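Local coordinates for protein fimbrin (Schizosaccharomyces pombe, PDB 1RT8) that binds and crosslinks actin filaments, serving actin structures that maintain cell polarity and contribute to cytokinesis, mating and spore formation, at residues A[16-21]-A[37-42]; A[43-48]-A[115-120]; A[484-489]-A[507-512]. One frame throughout, in Å; residues are numbered along the deposited sequence.

Contact 1. Residues A[16-21]-A[37-42]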
# COMPACT_ATOMS: atom_id res chain seq x y z
N GLU A 16 -18.71 7.59 10.59
CA GLU A 16 -17.56 8.47 10.37
C GLU A 16 -16.87 8.23 9.04
O GLU A 16 -16.53 9.18 8.34
CB GLU A 16 -16.56 8.33 11.53
CG GLU A 16 -17.14 8.64 12.91
CD GLU A 16 -17.92 9.95 12.95
OE1 GLU A 16 -17.46 10.95 12.36
OE2 GLU A 16 -19.00 9.99 13.57
N PHE A 17 -16.67 6.96 8.66
CA PHE A 17 -16.02 6.67 7.38
C PHE A 17 -16.83 7.26 6.23
O PHE A 17 -16.28 7.87 5.31
CB PHE A 17 -15.85 5.16 7.19
CG PHE A 17 -14.84 4.53 8.10
CD1 PHE A 17 -14.76 3.15 8.23
CD2 PHE A 17 -13.96 5.32 8.84
CE1 PHE A 17 -13.83 2.56 9.08
CE2 PHE A 17 -13.02 4.74 9.70
CZ PHE A 17 -12.96 3.36 9.82
N ILE A 18 -18.14 7.08 6.27
CA ILE A 18 -19.00 7.61 5.22
C ILE A 18 -18.92 9.13 5.21
O ILE A 18 -18.92 9.75 4.14
CB ILE A 18 -20.46 7.19 5.42
CG1 ILE A 18 -20.58 5.67 5.27
CG2 ILE A 18 -21.34 7.90 4.40
CD1 ILE A 18 -21.94 5.10 5.65
N LYS A 19 -18.86 9.75 6.39
CA LYS A 19 -18.76 11.20 6.46
C LYS A 19 -17.47 11.66 5.81
O LYS A 19 -17.45 12.63 5.04
CB LYS A 19 -18.82 11.67 7.92
CG LYS A 19 -20.16 11.41 8.59
CD LYS A 19 -20.21 11.99 10.00
CE LYS A 19 -20.05 13.51 10.00
NZ LYS A 19 -20.28 14.09 11.35
N HIS A 20 -16.38 10.96 6.10
CA HIS A 20 -15.09 11.31 5.51
C HIS A 20 -15.18 11.19 4.00
O HIS A 20 -14.67 12.02 3.26
CB HIS A 20 -13.98 10.41 6.05
CG HIS A 20 -12.70 10.50 5.27
ND1 HIS A 20 -12.39 9.64 4.24
CD2 HIS A 20 -11.68 11.38 5.35
CE1 HIS A 20 -11.23 9.99 3.71
NE2 HIS A 20 -10.78 11.05 4.36
N ILE A 21 -15.85 10.14 3.53
CA ILE A 21 -15.99 9.93 2.10
C ILE A 21 -16.86 11.02 1.47
O ILE A 21 -16.62 11.42 0.33
CB ILE A 21 -16.60 8.54 1.80
CG1 ILE A 21 -15.65 7.45 2.31
CG2 ILE A 21 -16.83 8.38 0.31
CD1 ILE A 21 -16.20 6.05 2.21
N ILE A 37 -24.08 10.83 0.96
CA ILE A 37 -24.57 9.50 1.28
C ILE A 37 -25.02 9.43 2.73
O ILE A 37 -24.33 9.92 3.62
CB ILE A 37 -23.47 8.43 1.05
CG1 ILE A 37 -23.03 8.44 -0.42
CG2 ILE A 37 -24.00 7.04 1.43
CD1 ILE A 37 -21.92 7.48 -0.73
N ASN A 38 -26.17 8.81 2.97
CA ASN A 38 -26.70 8.68 4.33
C ASN A 38 -25.74 7.92 5.22
O ASN A 38 -25.19 6.89 4.83
CB ASN A 38 -28.05 7.97 4.31
CG ASN A 38 -28.63 7.77 5.70
OD1 ASN A 38 -28.82 8.74 6.44
ND2 ASN A 38 -28.89 6.52 6.06
N THR A 39 -25.55 8.42 6.44
CA THR A 39 -24.64 7.79 7.39
C THR A 39 -25.32 6.77 8.30
O THR A 39 -24.69 6.27 9.24
CB THR A 39 -23.95 8.85 8.27
OG1 THR A 39 -24.92 9.47 9.12
CG2 THR A 39 -23.30 9.91 7.40
N GLU A 40 -26.58 6.43 8.03
CA GLU A 40 -27.29 5.47 8.87
C GLU A 40 -27.96 4.32 8.10
O GLU A 40 -28.96 3.78 8.58
CB GLU A 40 -28.38 6.18 9.69
CG GLU A 40 -27.93 7.35 10.55
CD GLU A 40 -26.79 7.00 11.50
OE1 GLU A 40 -26.83 5.91 12.14
OE2 GLU A 40 -25.86 7.83 11.61
N THR A 41 -27.42 3.94 6.95
CA THR A 41 -28.03 2.86 6.17
C THR A 41 -27.09 2.08 5.24
O THR A 41 -25.94 2.47 5.04
CB THR A 41 -29.20 3.39 5.29
OG1 THR A 41 -28.72 4.46 4.47
CG2 THR A 41 -30.34 3.90 6.16
N PHE A 42 -27.60 0.99 4.68
CA PHE A 42 -26.84 0.14 3.74
C PHE A 42 -26.45 1.01 2.54
O PHE A 42 -25.41 0.79 1.94
CB PHE A 42 -27.72 -1.06 3.28
CG PHE A 42 -26.98 -2.11 2.44
CD1 PHE A 42 -27.02 -3.48 2.79
CD2 PHE A 42 -26.25 -1.75 1.30
CE1 PHE A 42 -26.34 -4.45 2.02
CE2 PHE A 42 -25.57 -2.72 0.52
CZ PHE A 42 -25.61 -4.07 0.89
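The flat groups that Ile18 meets are peptide carbonyls, not rings: its CG2 methyl stands well above the plane of the Ile37 carbonyl, 3.7 Å from Ile37 O, while its other branch brings CD1 to 3.8 Å from Asn38 O. A third flat group, the Glu40 carboxylate, takes a hydrogen bond from Thr39 OG1 to its OE2 (3.1 Å), received on the anti side and 30° out of the carboxylate plane. With CG1 lying beside the backbone N (chi1 -65°), the CG2 branch of Ile18 is held anti to that N and reaches the loop, where it also touches Ile37 CB at 4.0 Å. These residues join helix 11-25 to the connection before helix 43-47 within the first calponin-homology domain, part of the first actin-binding region. Ile18 and Ile37 both continue inward onto Phe44, so the apolar patch extends into the domain interior. Toward solvent the contact passes to Lys19, whose CG packs on Thr39 CG2 at 3.7 Å, the two side chains meeting at a slant. The threonine torsion (chi1 67°) sends OG1 to the Glu40 carboxylate and leaves CG2 facing the helix, 4.1 Å from Ile18 CG2. A glycine in place of Thr39 would probably open a gap beside Lys19 CG and Ile18 CG2 and leave the Glu40 carboxylate without its hydroxyl donor. Glu40 OE2 also forms a salt bridge with Arg15, one turn before Lys19 on the same helix, and Thr39 O receives a weak hydrogen bond from Arg14.

Contact 2. Residues A[43-48]-A[115-120]. With SO4 (sulfate ion), chain B.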
# COMPACT_ATOMS: atom_id res chain seq x y z
N GLU A 43 -27.30 1.99 2.22
CA GLU A 43 -27.07 2.90 1.10
C GLU A 43 -25.64 2.88 0.57
O GLU A 43 -25.41 2.61 -0.60
CB GLU A 43 -27.40 4.34 1.52
CG GLU A 43 -28.87 4.61 1.65
CD GLU A 43 -29.59 4.53 0.33
OE1 GLU A 43 -29.66 3.43 -0.24
OE2 GLU A 43 -30.07 5.59 -0.14
N PHE A 44 -24.71 3.18 1.46
CA PHE A 44 -23.29 3.23 1.12
C PHE A 44 -22.73 2.00 0.41
O PHE A 44 -22.06 2.12 -0.61
CB PHE A 44 -22.48 3.47 2.39
CG PHE A 44 -21.00 3.42 2.17
CD1 PHE A 44 -20.37 4.40 1.41
CD2 PHE A 44 -20.24 2.39 2.70
CE1 PHE A 44 -19.00 4.35 1.18
CE2 PHE A 44 -18.87 2.33 2.48
CZ PHE A 44 -18.25 3.31 1.72
N PHE A 45 -22.99 0.81 0.96
CA PHE A 45 -22.45 -0.40 0.36
C PHE A 45 -23.00 -0.68 -1.03
O PHE A 45 -22.30 -1.25 -1.88
CB PHE A 45 -22.66 -1.59 1.30
CG PHE A 45 -22.05 -1.38 2.66
CD1 PHE A 45 -22.84 -0.99 3.74
CD2 PHE A 45 -20.68 -1.54 2.84
CE1 PHE A 45 -22.26 -0.75 4.99
CE2 PHE A 45 -20.10 -1.30 4.08
CZ PHE A 45 -20.89 -0.91 5.16
N ASP A 46 -24.24 -0.28 -1.28
CA ASP A 46 -24.83 -0.47 -2.59
C ASP A 46 -24.17 0.52 -3.53
O ASP A 46 -23.94 0.23 -4.71
CB ASP A 46 -26.34 -0.21 -2.57
CG ASP A 46 -27.11 -1.33 -1.91
OD1 ASP A 46 -26.91 -2.50 -2.31
OD2 ASP A 46 -27.91 -1.04 -1.00
N GLN A 47 -23.87 1.70 -3.01
CA GLN A 47 -23.22 2.74 -3.79
C GLN A 47 -21.77 2.38 -4.11
O GLN A 47 -21.15 3.01 -4.97
CB GLN A 47 -23.25 4.07 -3.02
CG GLN A 47 -24.63 4.69 -2.91
CD GLN A 47 -25.24 4.97 -4.27
OE1 GLN A 47 -24.58 5.52 -5.15
NE2 GLN A 47 -26.50 4.59 -4.44
N CYS A 48 -21.23 1.37 -3.42
CA CYS A 48 -19.85 0.96 -3.64
C CYS A 48 -19.69 -0.16 -4.66
O CYS A 48 -18.58 -0.47 -5.08
CB CYS A 48 -19.21 0.51 -2.32
SG CYS A 48 -18.71 1.88 -1.24
N GLY A 115 -21.76 -6.03 -2.51
CA GLY A 115 -21.93 -5.14 -1.37
C GLY A 115 -21.61 -5.75 -0.02
O GLY A 115 -22.23 -5.38 0.98
N ARG A 116 -20.66 -6.68 0.04
CA ARG A 116 -20.28 -7.30 1.31
C ARG A 116 -19.91 -6.16 2.25
O ARG A 116 -18.94 -5.44 2.00
CB ARG A 116 -19.07 -8.22 1.13
CG ARG A 116 -19.26 -9.34 0.11
CD ARG A 116 -20.25 -10.39 0.57
NE ARG A 116 -19.67 -11.72 0.44
CZ ARG A 116 -19.05 -12.37 1.42
NH1 ARG A 116 -18.94 -11.83 2.63
NH2 ARG A 116 -18.51 -13.56 1.19
N GLU A 117 -20.67 -6.00 3.33
CA GLU A 117 -20.44 -4.91 4.27
C GLU A 117 -19.14 -4.91 5.05
O GLU A 117 -18.45 -3.89 5.08
CB GLU A 117 -21.62 -4.82 5.24
CG GLU A 117 -22.92 -4.47 4.54
CD GLU A 117 -24.03 -4.13 5.50
OE1 GLU A 117 -25.12 -3.73 5.03
OE2 GLU A 117 -23.82 -4.26 6.73
N HIS A 118 -18.79 -6.04 5.67
CA HIS A 118 -17.56 -6.12 6.44
C HIS A 118 -16.33 -5.99 5.55
O HIS A 118 -15.39 -5.27 5.87
CB HIS A 118 -17.50 -7.43 7.22
CG HIS A 118 -18.40 -7.45 8.42
ND1 HIS A 118 -18.15 -6.69 9.55
CD2 HIS A 118 -19.56 -8.11 8.66
CE1 HIS A 118 -19.12 -6.88 10.42
NE2 HIS A 118 -19.99 -7.73 9.91
N LEU A 119 -16.35 -6.70 4.42
CA LEU A 119 -15.24 -6.66 3.49
C LEU A 119 -15.07 -5.25 2.93
O LEU A 119 -13.96 -4.71 2.92
CB LEU A 119 -15.48 -7.67 2.36
CG LEU A 119 -15.33 -9.13 2.78
CD1 LEU A 119 -15.97 -10.06 1.76
CD2 LEU A 119 -13.86 -9.44 2.94
N ILE A 120 -16.15 -4.64 2.47
CA ILE A 120 -16.08 -3.28 1.93
C ILE A 120 -15.60 -2.26 2.98
O ILE A 120 -14.69 -1.48 2.73
CB ILE A 120 -17.45 -2.83 1.37
CG1 ILE A 120 -17.67 -3.47 -0.00
CG2 ILE A 120 -17.51 -1.30 1.29
CD1 ILE A 120 -19.03 -3.15 -0.61
S SO4 B . -20.89 -9.33 5.05
O1 SO4 B . -22.14 -8.30 4.95
O2 SO4 B . -19.72 -8.55 4.68
O3 SO4 B . -20.81 -9.83 6.25
O4 SO4 B . -21.18 -10.28 4.00
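Glu117 lays its aliphatic stem over one face of the Phe45 ring, a CH-pi contact with CG 3.7 Å from the ring centroid and 16° off the normal. Its carboxylate follows nearly flat, the two planes 20° apart. Phe44 CD2 sits over the centre of the opposite face, so the Phe45 ring is sandwiched. Purely apolar contacts continue at the ring edge, where Ile120 CG2 comes to 3.5 Å from Phe45 CD2; the same methyl reaches Phe44 CE2, and Ile120 CD1 rests on Cys48 CB at 4.0 Å. A close ring-to-carbonyl contact adds to these, with Phe45 CE2 3.2 Å from Glu117 O.

No hydrogen bond joins the two segments; the second one binds a sulfate, probably from the crystallisation liquor, at the amino end of helix 117-131. The backbone N of His118 gives 2.9 Å to its O2 and that of Glu117 3.2 Å to O1, as expected for an anion at a helix N-terminus. Arg116, the N-cap residue, adds a weak bond from NH1 to O4.

Within the first calponin-homology domain, short helix 43-47 packs against both helix 11-25 and helix 117-131: Phe45 also touches Leu121 and Arg14, and Phe44 reaches Ile21 and Val124.

Contact 3. Residues A[484-489]-A[507-512]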
# COMPACT_ATOMS: atom_id res chain seq x y z
N LEU A 484 -7.51 -5.69 -16.17
CA LEU A 484 -7.48 -7.05 -16.71
C LEU A 484 -7.21 -8.09 -15.61
O LEU A 484 -7.27 -9.30 -15.85
CB LEU A 484 -6.39 -7.17 -17.78
CG LEU A 484 -6.61 -6.52 -19.14
CD1 LEU A 484 -5.29 -6.49 -19.88
CD2 LEU A 484 -7.66 -7.28 -19.95
N GLY A 485 -6.92 -7.61 -14.40
CA GLY A 485 -6.65 -8.50 -13.29
C GLY A 485 -5.18 -8.70 -12.96
O GLY A 485 -4.83 -9.54 -12.14
N ALA A 486 -4.30 -7.93 -13.59
CA ALA A 486 -2.87 -8.06 -13.36
C ALA A 486 -2.44 -7.52 -11.99
O ALA A 486 -2.87 -6.45 -11.57
CB ALA A 486 -2.10 -7.33 -14.46
N VAL A 487 -1.58 -8.27 -11.31
CA VAL A 487 -1.05 -7.86 -10.01
C VAL A 487 0.29 -7.20 -10.31
O VAL A 487 1.26 -7.87 -10.68
CB VAL A 487 -0.86 -9.09 -9.08
CG1 VAL A 487 -0.08 -8.70 -7.83
CG2 VAL A 487 -2.22 -9.64 -8.68
N ILE A 488 0.32 -5.87 -10.16
CA ILE A 488 1.51 -5.08 -10.47
C ILE A 488 2.01 -4.30 -9.26
O ILE A 488 1.25 -3.60 -8.60
CB ILE A 488 1.18 -4.09 -11.60
CG1 ILE A 488 0.68 -4.87 -12.82
CG2 ILE A 488 2.40 -3.27 -11.97
CD1 ILE A 488 0.08 -4.02 -13.88
N PHE A 489 3.31 -4.40 -8.99
CA PHE A 489 3.90 -3.71 -7.85
C PHE A 489 4.83 -2.57 -8.23
O PHE A 489 5.48 -1.99 -7.37
CB PHE A 489 4.65 -4.71 -6.97
CG PHE A 489 3.77 -5.73 -6.32
CD1 PHE A 489 3.96 -7.09 -6.55
CD2 PHE A 489 2.73 -5.34 -5.48
CE1 PHE A 489 3.13 -8.04 -5.95
CE2 PHE A 489 1.89 -6.29 -4.87
CZ PHE A 489 2.10 -7.64 -5.11
N ILE A 507 5.71 -7.14 -17.51
CA ILE A 507 5.37 -8.00 -18.64
C ILE A 507 4.95 -9.38 -18.15
O ILE A 507 3.98 -9.97 -18.65
CB ILE A 507 6.56 -8.13 -19.61
CG1 ILE A 507 6.88 -6.77 -20.22
CG2 ILE A 507 6.25 -9.14 -20.71
CD1 ILE A 507 5.71 -6.16 -20.98
N GLY A 508 5.67 -9.90 -17.17
CA GLY A 508 5.32 -11.21 -16.65
C GLY A 508 3.92 -11.22 -16.05
O GLY A 508 3.20 -12.22 -16.14
N SER A 509 3.52 -10.11 -15.45
CA SER A 509 2.20 -10.03 -14.85
C SER A 509 1.14 -10.05 -15.96
O SER A 509 0.05 -10.58 -15.76
CB SER A 509 2.05 -8.75 -14.02
OG SER A 509 1.75 -7.64 -14.84
N LEU A 510 1.48 -9.50 -17.12
CA LEU A 510 0.53 -9.47 -18.25
C LEU A 510 0.38 -10.84 -18.88
O LEU A 510 -0.71 -11.22 -19.33
CB LEU A 510 0.99 -8.47 -19.32
CG LEU A 510 1.09 -7.00 -18.91
CD1 LEU A 510 1.13 -6.15 -20.16
CD2 LEU A 510 -0.09 -6.61 -18.05
N MET A 511 1.47 -11.58 -18.94
CA MET A 511 1.44 -12.91 -19.51
C MET A 511 0.53 -13.83 -18.70
O MET A 511 0.09 -14.87 -19.19
CB MET A 511 2.86 -13.49 -19.57
CG MET A 511 3.76 -12.78 -20.57
SD MET A 511 5.45 -13.42 -20.66
CE MET A 511 5.14 -15.02 -21.47
N ALA A 512 0.24 -13.44 -17.46
CA ALA A 512 -0.59 -14.25 -16.58
C ALA A 512 -2.06 -13.86 -16.44
O ALA A 512 -2.79 -14.51 -15.69
CB ALA A 512 0.05 -14.31 -15.19
O HOH W 1 -0.76 -10.65 -12.70
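Ser509 meets the chain segment 484-489 with every atom of its short side chain. CB comes first, 3.5 Å from Val487 O, a packing contact with the carbonyl oxygen. From there chi1 of 81° swings OG between the backbone N and the carbonyl carbon, where it hydrogen-bonds to Phe506 O in the preceding turn of its own helix. Turned back in this way, the hydroxyl shows the loop little more than its bulk: Ile488 CG1 lies 3.6 Å from OG, and Ala486 CB lies 3.9 Å from it on another approach. Ile488 gets there because its CG1 stands anti to its carbonyl carbon (chi1 -57°), which carries that branch toward the helix although its CB does not face it. Ala486 CB also touches the next helical residue, at 4.2 Å from Leu510 CD2. In the fourth calponin-homology domain, part of the second actin-binding region, these contacts seat the connection after helix 467-483 against helix 500-511. Gly485 ends the former helix in a Schellman motif, and the chain then runs extended past Ser509. Ala486, Ile488 and Leu510 all pack on Ala481, which brings helix 467-483 into the same apolar cluster. The two backbones are joined indirectly by one water, which accepts from Val487 N at 2.9 Å and donates to Ser509 O at 3.2 Å. Direct contact is therefore van der Waals in kind: the serine hydroxyl spends its polarity within its own helix, and the polar link between the segments is left to the water.

In the fold
Contacts 1 and 2 belong to the first calponin-homology domain and are continuous, their centres about 11 Å apart: they touch through Phe44, and Phe42 lies against Glu117. Contact 3 stands in the fourth domain, its centre about 34 Å from that of contact 1 and about 27 Å from that of contact 2, and touches neither. Contacts 2 and 3 are largely buried, whereas contact 1 runs from buried isoleucines out to exposed Lys19. Contact 2 brings a short helix against the start of another, with the turn before it, and relies on aromatic rings; contacts 1 and 3 each seat a loop on a helix through aliphatic groups and carbonyls, contact 3 adding a water bridge.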